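Beta-galactosidase (Bacillus circulans subsp. alkalophilus, PDB 3TTY) hydrolyses terminal beta-linked galactose residues from beta-galactosides, binding galactose in a pocket of its TIM-barrel domain. Local coordinates at residues K241-G255 against K264-N276. Numbering follows the deposited sequence.
With GLA (alpha-D-galactopyranose), chain H.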
ATOM      1  N   LYS A 241     -41.344  -7.992 -18.253  1.00 21.71           N
ATOM      2  CA  LYS A 241     -42.120  -7.621 -19.428  1.00 24.72           C
ATOM      3  C   LYS A 241     -43.183  -8.663 -19.801  1.00 25.49           C
ATOM      4  O   LYS A 241     -44.214  -8.318 -20.369  1.00 25.02           O
ATOM      5  CB  LYS A 241     -41.194  -7.333 -20.610  1.00 24.76           C
ATOM      6  CG  LYS A 241     -40.483  -5.983 -20.512  1.00 24.84           C
ATOM      7  CD  LYS A 241     -39.473  -5.829 -21.646  1.00 25.03           C
ATOM      8  CE  LYS A 241     -38.914  -4.409 -21.703  1.00 29.50           C
ATOM      9  NZ  LYS A 241     -39.985  -3.361 -21.685  1.00 35.35           N
ATOM     10  N   ARG A 242     -42.940  -9.927 -19.470  1.00 22.80           N
ATOM     11  CA  ARG A 242     -43.933 -10.977 -19.680  1.00 26.79           C
ATOM     12  C   ARG A 242     -45.269 -10.637 -18.987  1.00 34.36           C
ATOM     13  O   ARG A 242     -46.349 -10.931 -19.511  1.00 35.92           O
ATOM     14  CB  ARG A 242     -43.405 -12.305 -19.141  1.00 26.90           C
ATOM     15  CG  ARG A 242     -43.761 -13.516 -19.986  1.00 44.10           C
ATOM     16  CD  ARG A 242     -43.005 -14.762 -19.516  1.00 49.48           C
ATOM     17  NE  ARG A 242     -43.374 -15.151 -18.154  1.00 45.77           N
ATOM     18  CZ  ARG A 242     -44.284 -16.077 -17.860  1.00 54.64           C
ATOM     19  NH1 ARG A 242     -44.919 -16.723 -18.834  1.00 56.90           N
ATOM     20  NH2 ARG A 242     -44.554 -16.365 -16.591  1.00 52.87           N
ATOM     21  N   TRP A 243     -45.186 -10.020 -17.813  1.00 25.00           N
ATOM     22  CA  TRP A 243     -46.364  -9.703 -17.022  1.00 24.98           C
ATOM     23  C   TRP A 243     -46.789  -8.248 -17.171  1.00 26.19           C
ATOM     24  O   TRP A 243     -47.970  -7.937 -17.105  1.00 26.27           O
ATOM     25  CB  TRP A 243     -46.111 -10.017 -15.553  1.00 27.65           C
ATOM     26  CG  TRP A 243     -46.049 -11.472 -15.257  1.00 27.17           C
ATOM     27  CD1 TRP A 243     -44.935 -12.213 -15.046  1.00 27.70           C
ATOM     28  CD2 TRP A 243     -47.159 -12.368 -15.140  1.00 29.15           C
ATOM     29  NE1 TRP A 243     -45.274 -13.523 -14.805  1.00 29.04           N
ATOM     30  CE2 TRP A 243     -46.635 -13.643 -14.854  1.00 33.81           C
ATOM     31  CE3 TRP A 243     -48.545 -12.216 -15.251  1.00 28.18           C
ATOM     32  CZ2 TRP A 243     -47.446 -14.761 -14.675  1.00 38.38           C
ATOM     33  CZ3 TRP A 243     -49.350 -13.318 -15.073  1.00 33.56           C
ATOM     34  CH2 TRP A 243     -48.800 -14.579 -14.787  1.00 35.37           C
ATOM     35  N   THR A 244     -45.831  -7.350 -17.364  1.00 20.85           N
ATOM     36  CA  THR A 244     -46.169  -5.946 -17.534  1.00 22.90           C
ATOM     37  C   THR A 244     -45.406  -5.334 -18.700  1.00 25.45           C
ATOM     38  O   THR A 244     -44.481  -4.553 -18.499  1.00 24.89           O
ATOM     39  CB  THR A 244     -45.897  -5.141 -16.253  1.00 22.29           C
ATOM     40  OG1 THR A 244     -44.504  -5.219 -15.930  1.00 20.57           O
ATOM     41  CG2 THR A 244     -46.709  -5.710 -15.099  1.00 21.43           C
ATOM     42  N   PRO A 245     -45.813  -5.678 -19.931  1.00 25.62           N
ATOM     43  CA  PRO A 245     -45.107  -5.279 -21.155  1.00 24.44           C
ATOM     44  C   PRO A 245     -45.040  -3.772 -21.405  1.00 26.81           C
ATOM     45  O   PRO A 245     -44.189  -3.328 -22.170  1.00 26.28           O
ATOM     46  CB  PRO A 245     -45.904  -5.974 -22.268  1.00 25.62           C
ATOM     47  CG  PRO A 245     -47.239  -6.293 -21.654  1.00 27.19           C
ATOM     48  CD  PRO A 245     -46.967  -6.553 -20.209  1.00 21.21           C
ATOM     49  N   ASP A 246     -45.915  -2.998 -20.774  1.00 27.42           N
ATOM     50  CA  ASP A 246     -45.949  -1.554 -21.004  1.00 28.24           C
ATOM     51  C   ASP A 246     -45.299  -0.764 -19.872  1.00 35.93           C
ATOM     52  O   ASP A 246     -45.306   0.471 -19.893  1.00 37.41           O
ATOM     53  CB  ASP A 246     -47.394  -1.075 -21.171  1.00 34.92           C
ATOM     54  CG  ASP A 246     -48.119  -1.786 -22.302  1.00 39.25           C
ATOM     55  OD1 ASP A 246     -47.447  -2.166 -23.295  1.00 33.88           O
ATOM     56  OD2 ASP A 246     -49.358  -1.958 -22.191  1.00 42.41           O
ATOM     57  N   ILE A 247     -44.773  -1.458 -18.866  1.00 26.52           N
ATOM     58  CA  ILE A 247     -43.996  -0.777 -17.840  1.00 25.69           C
ATOM     59  C   ILE A 247     -42.530  -0.817 -18.225  1.00 18.61           C
ATOM     60  O   ILE A 247     -41.981  -1.888 -18.430  1.00 26.77           O
ATOM     61  CB  ILE A 247     -44.182  -1.398 -16.445  1.00 20.26           C
ATOM     62  CG1 ILE A 247     -45.665  -1.426 -16.076  1.00 22.11           C
ATOM     63  CG2 ILE A 247     -43.395  -0.593 -15.423  1.00 22.59           C
ATOM     64  CD1 ILE A 247     -45.964  -1.840 -14.622  1.00 19.63           C
ATOM     65  N   PRO A 248     -41.887   0.357 -18.328  1.00 21.60           N
ATOM     66  CA  PRO A 248     -40.473   0.428 -18.726  1.00 22.11           C
ATOM     67  C   PRO A 248     -39.543  -0.160 -17.665  1.00 21.99           C
ATOM     68  O   PRO A 248     -39.890  -0.209 -16.484  1.00 21.55           O
ATOM     69  CB  PRO A 248     -40.214   1.938 -18.873  1.00 21.44           C
ATOM     70  CG  PRO A 248     -41.560   2.570 -18.904  1.00 21.05           C
ATOM     71  CD  PRO A 248     -42.449   1.692 -18.079  1.00 22.72           C
ATOM     72  N   VAL A 249     -38.364  -0.594 -18.090  1.00 20.15           N
ATOM     73  CA  VAL A 249     -37.449  -1.297 -17.208  1.00 18.47           C
ATOM     74  C   VAL A 249     -36.077  -0.666 -17.291  1.00 21.68           C
ATOM     75  O   VAL A 249     -35.577  -0.386 -18.390  1.00 22.82           O
ATOM     76  CB  VAL A 249     -37.293  -2.764 -17.625  1.00 23.53           C
ATOM     77  CG1 VAL A 249     -36.392  -3.498 -16.630  1.00 18.17           C
ATOM     78  CG2 VAL A 249     -38.658  -3.438 -17.752  1.00 20.23           C
ATOM     79  N   THR A 250     -35.469  -0.433 -16.134  1.00 15.07           N
ATOM     80  CA  THR A 250     -34.108   0.077 -16.089  1.00 15.47           C
ATOM     81  C   THR A 250     -33.318  -0.629 -14.999  1.00 16.02           C
ATOM     82  O   THR A 250     -33.860  -1.437 -14.230  1.00 16.32           O
ATOM     83  CB  THR A 250     -34.080   1.597 -15.833  1.00 17.98           C
ATOM     84  OG1 THR A 250     -32.758   2.096 -16.025  1.00 16.15           O
ATOM     85  CG2 THR A 250     -34.535   1.925 -14.409  1.00 16.51           C
ATOM     86  N   THR A 251     -32.028  -0.330 -14.948  1.00 15.72           N
ATOM     87  CA  THR A 251     -31.214  -0.649 -13.786  1.00 17.42           C
ATOM     88  C   THR A 251     -30.281   0.541 -13.591  1.00 13.38           C
ATOM     89  O   THR A 251     -30.092   1.321 -14.518  1.00 13.69           O
ATOM     90  CB  THR A 251     -30.455  -2.005 -13.932  1.00 15.45           C
ATOM     91  OG1 THR A 251     -29.771  -2.292 -12.710  1.00 18.47           O
ATOM     92  CG2 THR A 251     -29.444  -1.961 -15.104  1.00 14.87           C
ATOM     93  N   ASN A 252     -29.745   0.732 -12.391  1.00 14.34           N
ATOM     94  CA  ASN A 252     -29.016   1.975 -12.127  1.00 15.33           C
ATOM     95  C   ASN A 252     -27.501   1.871 -12.338  1.00 18.56           C
ATOM     96  O   ASN A 252     -26.826   1.053 -11.699  1.00 16.67           O
ATOM     97  CB  ASN A 252     -29.376   2.584 -10.757  1.00 16.77           C
ATOM     98  CG  ASN A 252     -29.257   1.590  -9.608  1.00 17.46           C
ATOM     99  OD1 ASN A 252     -29.224   0.382  -9.818  1.00 19.23           O
ATOM    100  ND2 ASN A 252     -29.215   2.102  -8.384  1.00 15.17           N
ATOM    101  N   LEU A 253     -26.987   2.707 -13.240  1.00 14.05           N
ATOM    102  CA  LEU A 253     -25.589   2.634 -13.671  1.00 18.40           C
ATOM    103  C   LEU A 253     -24.725   3.666 -12.952  1.00 18.69           C
ATOM    104  O   LEU A 253     -25.239   4.550 -12.254  1.00 19.87           O
ATOM    105  CB  LEU A 253     -25.472   2.840 -15.189  1.00 17.22           C
ATOM    106  CG  LEU A 253     -26.512   2.127 -16.056  1.00 18.35           C
ATOM    107  CD1 LEU A 253     -26.209   2.341 -17.527  1.00 18.27           C
ATOM    108  CD2 LEU A 253     -26.588   0.651 -15.734  1.00 18.01           C
ATOM    109  N   MET A 254     -23.414   3.574 -13.154  1.00 16.22           N
ATOM    110  CA  MET A 254     -22.482   4.339 -12.329  1.00 22.17           C
ATOM    111  C   MET A 254     -21.555   5.238 -13.138  1.00 20.29           C
ATOM    112  O   MET A 254     -20.401   5.437 -12.776  1.00 20.68           O
ATOM    113  CB  MET A 254     -21.697   3.406 -11.403  1.00 16.37           C
ATOM    114  CG  MET A 254     -22.602   2.699 -10.394  1.00 17.46           C
ATOM    115  SD  MET A 254     -21.804   1.423  -9.401  1.00 22.85           S
ATOM    116  CE  MET A 254     -21.705   0.097 -10.597  1.00 19.90           C
ATOM    117  N   GLY A 255     -22.075   5.783 -14.234  1.00 14.31           N
ATOM    118  CA  GLY A 255     -21.333   6.749 -15.019  1.00 18.19           C
ATOM    119  C   GLY A 255     -20.086   6.157 -15.641  1.00 20.15           C
ATOM    120  O   GLY A 255     -20.160   5.184 -16.401  1.00 16.26           O
ATOM    121  N   LYS A 264     -23.032  -1.283 -24.439  1.00 19.84           N
ATOM    122  CA  LYS A 264     -23.653  -2.563 -24.701  1.00 17.83           C
ATOM    123  C   LYS A 264     -24.818  -2.810 -23.729  1.00 21.23           C
ATOM    124  O   LYS A 264     -25.849  -3.373 -24.103  1.00 21.70           O
ATOM    125  CB  LYS A 264     -22.587  -3.657 -24.615  1.00 19.66           C
ATOM    126  CG  LYS A 264     -23.111  -5.064 -24.716  1.00 28.64           C
ATOM    127  CD  LYS A 264     -21.968  -6.026 -25.016  1.00 37.71           C
ATOM    128  CE  LYS A 264     -22.433  -7.484 -25.008  1.00 43.28           C
ATOM    129  NZ  LYS A 264     -21.340  -8.389 -25.495  1.00 34.97           N
ATOM    130  N   TRP A 265     -24.672  -2.366 -22.485  1.00 20.02           N
ATOM    131  CA  TRP A 265     -25.776  -2.483 -21.529  1.00 18.27           C
ATOM    132  C   TRP A 265     -27.017  -1.694 -21.971  1.00 19.71           C
ATOM    133  O   TRP A 265     -28.136  -2.201 -21.897  1.00 20.30           O
ATOM    134  CB  TRP A 265     -25.339  -2.052 -20.124  1.00 16.56           C
ATOM    135  CG  TRP A 265     -24.638  -3.139 -19.344  1.00 15.65           C
ATOM    136  CD1 TRP A 265     -23.402  -3.667 -19.601  1.00 13.82           C
ATOM    137  CD2 TRP A 265     -25.133  -3.818 -18.173  1.00 13.66           C
ATOM    138  NE1 TRP A 265     -23.110  -4.652 -18.679  1.00 20.76           N
ATOM    139  CE2 TRP A 265     -24.154  -4.761 -17.791  1.00 15.13           C
ATOM    140  CE3 TRP A 265     -26.314  -3.726 -17.422  1.00 14.41           C
ATOM    141  CZ2 TRP A 265     -24.309  -5.599 -16.687  1.00 15.86           C
ATOM    142  CZ3 TRP A 265     -26.476  -4.574 -16.322  1.00 15.45           C
ATOM    143  CH2 TRP A 265     -25.476  -5.498 -15.966  1.00 14.20           C
ATOM    144  N   ALA A 266     -26.812  -0.461 -22.439  1.00 18.58           N
ATOM    145  CA  ALA A 266     -27.917   0.467 -22.670  1.00 18.95           C
ATOM    146  C   ALA A 266     -28.849  -0.008 -23.782  1.00 23.94           C
ATOM    147  O   ALA A 266     -30.041   0.314 -23.785  1.00 23.98           O
ATOM    148  CB  ALA A 266     -27.394   1.884 -22.963  1.00 18.77           C
ATOM    149  N   LYS A 267     -28.310  -0.784 -24.716  1.00 22.55           N
ATOM    150  CA  LYS A 267     -29.111  -1.312 -25.811  1.00 24.21           C
ATOM    151  C   LYS A 267     -30.198  -2.232 -25.276  1.00 24.96           C
ATOM    152  O   LYS A 267     -31.255  -2.384 -25.895  1.00 24.78           O
ATOM    153  CB  LYS A 267     -28.232  -2.053 -26.818  1.00 24.51           C
ATOM    154  CG  LYS A 267     -27.193  -1.166 -27.504  1.00 23.17           C
ATOM    155  CD  LYS A 267     -26.385  -1.981 -28.526  1.00 33.98           C
ATOM    156  CE  LYS A 267     -25.314  -1.144 -29.219  1.00 31.18           C
ATOM    157  NZ  LYS A 267     -25.893   0.054 -29.897  1.00 44.28           N
ATOM    158  N   GLU A 268     -29.950  -2.815 -24.104  1.00 21.58           N
ATOM    159  CA  GLU A 268     -30.889  -3.759 -23.501  1.00 17.92           C
ATOM    160  C   GLU A 268     -31.855  -3.090 -22.525  1.00 17.00           C
ATOM    161  O   GLU A 268     -32.739  -3.750 -21.973  1.00 16.40           O
ATOM    162  CB  GLU A 268     -30.117  -4.873 -22.777  1.00 20.88           C
ATOM    163  CG  GLU A 268     -29.008  -5.506 -23.606  1.00 19.89           C
ATOM    164  CD  GLU A 268     -29.511  -6.252 -24.859  1.00 26.86           C
ATOM    165  OE1 GLU A 268     -30.699  -6.672 -24.912  1.00 17.66           O
ATOM    166  OE2 GLU A 268     -28.691  -6.431 -25.792  1.00 30.64           O
ATOM    167  N   MET A 269     -31.671  -1.790 -22.303  1.00 20.35           N
ATOM    168  CA  MET A 269     -32.446  -1.027 -21.313  1.00 20.44           C
ATOM    169  C   MET A 269     -33.438  -0.068 -21.980  1.00 21.03           C
ATOM    170  O   MET A 269     -33.109   0.559 -22.983  1.00 22.89           O
ATOM    171  CB  MET A 269     -31.503  -0.209 -20.421  1.00 20.75           C
ATOM    172  CG  MET A 269     -30.526  -1.037 -19.612  1.00 19.43           C
ATOM    173  SD  MET A 269     -29.097  -0.073 -19.102  1.00 25.40           S
ATOM    174  CE  MET A 269     -29.794   0.854 -17.728  1.00 19.79           C
ATOM    175  N   ASP A 270     -34.637   0.068 -21.418  1.00 21.45           N
ATOM    176  CA  ASP A 270     -35.645   0.964 -21.998  1.00 22.74           C
ATOM    177  C   ASP A 270     -35.243   2.424 -21.855  1.00 24.06           C
ATOM    178  O   ASP A 270     -35.532   3.258 -22.714  1.00 24.11           O
ATOM    179  CB  ASP A 270     -37.006   0.749 -21.342  1.00 23.36           C
ATOM    180  CG  ASP A 270     -37.657  -0.555 -21.763  1.00 22.75           C
ATOM    181  OD1 ASP A 270     -37.474  -0.984 -22.926  1.00 24.72           O
ATOM    182  OD2 ASP A 270     -38.349  -1.156 -20.922  1.00 22.75           O
ATOM    183  N   VAL A 271     -34.577   2.714 -20.745  1.00 23.17           N
ATOM    184  CA  VAL A 271     -34.095   4.045 -20.441  1.00 18.42           C
ATOM    185  C   VAL A 271     -32.887   3.885 -19.531  1.00 19.67           C
ATOM    186  O   VAL A 271     -32.807   2.935 -18.750  1.00 19.53           O
ATOM    187  CB  VAL A 271     -35.170   4.877 -19.710  1.00 16.03           C
ATOM    188  CG1 VAL A 271     -35.344   4.383 -18.301  1.00 15.58           C
ATOM    189  CG2 VAL A 271     -34.798   6.350 -19.707  1.00 19.31           C
ATOM    190  N   VAL A 272     -31.942   4.802 -19.642  1.00 18.62           N
ATOM    191  CA  VAL A 272     -30.775   4.788 -18.783  1.00 17.71           C
ATOM    192  C   VAL A 272     -31.129   5.464 -17.468  1.00 20.71           C
ATOM    193  O   VAL A 272     -31.998   6.322 -17.423  1.00 20.33           O
ATOM    194  CB  VAL A 272     -29.604   5.521 -19.449  1.00 19.07           C
ATOM    195  CG1 VAL A 272     -28.477   5.776 -18.450  1.00 16.57           C
ATOM    196  CG2 VAL A 272     -29.112   4.731 -20.666  1.00 14.76           C
ATOM    197  N   SER A 273     -30.490   5.037 -16.386  1.00 18.87           N
ATOM    198  CA  SER A 273     -30.596   5.740 -15.123  1.00 15.64           C
ATOM    199  C   SER A 273     -29.239   5.624 -14.469  1.00 19.53           C
ATOM    200  O   SER A 273     -28.478   4.699 -14.782  1.00 19.91           O
ATOM    201  CB  SER A 273     -31.684   5.136 -14.237  1.00 18.59           C
ATOM    202  OG  SER A 273     -31.305   3.870 -13.729  1.00 16.37           O
ATOM    203  N   TRP A 274     -28.903   6.569 -13.597  1.00 20.17           N
ATOM    204  CA  TRP A 274     -27.583   6.539 -12.976  1.00 17.67           C
ATOM    205  C   TRP A 274     -27.527   7.272 -11.654  1.00 19.37           C
ATOM    206  O   TRP A 274     -28.464   7.977 -11.274  1.00 20.04           O
ATOM    207  CB  TRP A 274     -26.493   7.015 -13.955  1.00 16.41           C
ATOM    208  CG  TRP A 274     -26.113   8.476 -13.946  1.00 16.14           C
ATOM    209  CD1 TRP A 274     -26.856   9.535 -14.411  1.00 19.61           C
ATOM    210  CD2 TRP A 274     -24.858   9.026 -13.519  1.00 16.96           C
ATOM    211  NE1 TRP A 274     -26.145  10.711 -14.273  1.00 18.25           N
ATOM    212  CE2 TRP A 274     -24.917  10.426 -13.729  1.00 15.29           C
ATOM    213  CE3 TRP A 274     -23.693   8.474 -12.969  1.00 16.87           C
ATOM    214  CZ2 TRP A 274     -23.859  11.275 -13.410  1.00 16.92           C
ATOM    215  CZ3 TRP A 274     -22.638   9.323 -12.649  1.00 16.13           C
ATOM    216  CH2 TRP A 274     -22.733  10.707 -12.865  1.00 16.81           C
ATOM    217  N   ASP A 275     -26.412   7.086 -10.962  1.00 21.48           N
ATOM    218  CA  ASP A 275     -26.259   7.530  -9.590  1.00 19.92           C
ATOM    219  C   ASP A 275     -25.076   8.493  -9.511  1.00 19.41           C
ATOM    220  O   ASP A 275     -23.923   8.092  -9.632  1.00 18.18           O
ATOM    221  CB  ASP A 275     -26.055   6.313  -8.671  1.00 18.96           C
ATOM    222  CG  ASP A 275     -27.159   5.242  -8.840  1.00 21.50           C
ATOM    223  OD1 ASP A 275     -28.298   5.586  -9.226  1.00 18.47           O
ATOM    224  OD2 ASP A 275     -26.892   4.048  -8.576  1.00 18.00           O
ATOM    225  N   ASN A 276     -25.374   9.772  -9.306  1.00 22.42           N
ATOM    226  CA  ASN A 276     -24.354  10.820  -9.360  1.00 21.38           C
ATOM    227  C   ASN A 276     -23.912  11.313  -7.985  1.00 23.61           C
ATOM    228  O   ASN A 276     -24.677  11.976  -7.266  1.00 17.98           O
ATOM    229  CB  ASN A 276     -24.850  11.993 -10.208  1.00 18.46           C
ATOM    230  CG  ASN A 276     -23.878  13.145 -10.223  1.00 20.69           C
ATOM    231  OD1 ASN A 276     -24.275  14.316 -10.237  1.00 24.93           O
ATOM    232  ND2 ASN A 276     -22.595  12.829 -10.205  1.00 18.31           N
TER
HETATM  233  C1  GLA H 677     -25.271   3.741  -4.585  1.00 24.02           C
HETATM  234  C2  GLA H 677     -26.364   2.702  -4.232  1.00 19.21           C
HETATM  235  C3  GLA H 677     -27.324   3.189  -3.132  1.00 19.40           C
HETATM  236  C4  GLA H 677     -26.480   3.741  -1.993  1.00 19.50           C
HETATM  237  C5  GLA H 677     -25.522   4.806  -2.536  1.00 21.87           C
HETATM  238  C6  GLA H 677     -24.741   5.401  -1.358  1.00 18.83           C
HETATM  239  O1  GLA H 677     -25.728   4.905  -5.297  1.00 25.40           O
HETATM  240  O2  GLA H 677     -27.118   2.367  -5.386  1.00 19.74           O
HETATM  241  O3  GLA H 677     -28.140   2.121  -2.620  1.00 16.09           O
HETATM  242  O4  GLA H 677     -25.732   2.647  -1.481  1.00 18.67           O
HETATM  243  O5  GLA H 677     -24.586   4.186  -3.424  1.00 21.74           O
HETATM  244  O6  GLA H 677     -24.132   6.640  -1.746  1.00 19.98           O
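In the eight-stranded TIM barrel, strands 249-253 and 273-275 are parallel neighbours joined through helix 262-266 as a beta-alpha-beta unit, and Leu-253 pairs with Trp-274 where they meet. Leu-253 N donates to Ser-273 O (2.9 Å, 167° at the hydrogen), and Asp-275 N returns a more bent bond to Leu-253 O. In the loop ahead of strand 273-275, Asp-270 grips 241-255 through one oxygen: OD2 takes Lys-241 NZ on its syn lone pair at 2.8 Å, a salt bridge, and Val-249 N on its anti lone pair at 2.9 Å. The two side chains come from opposite directions, and the lysine chain bends at its end to set NZ against OD2. Asp-270 N closes the exchange on Val-249 O. Replacing Asp-270 with an alanine would probably leave Lys-241 without this counter-charge and Val-249 N without its acceptor. Between these ends, Ser-273 OG bonds to Thr-251 O from above the carbonyl plane (2.9 Å). Toward helix 262-266, Met-269 bends at chi3 (78°) and meets Leu-253 tip to tip, CE lying 3.8 Å from CD2; the same methyl touches Thr-251 CG2, which also faces the Trp-265 ring edge. At the far end Asn-252 and Asp-275 join the galactose pocket, ND2 lying 3.0 Å from OD2 with amide and carboxylate planes 71° apart. Asn-252 ND2 bonds to Asn-149 OD1, and its OD1 accepts from Glu-150 N. The chemistry thus changes from a charged clasp, through a buried middle where a hydroxyl bond sits beside methyl packing, to a polar, sugar-facing end whose amide is fixed in rotation.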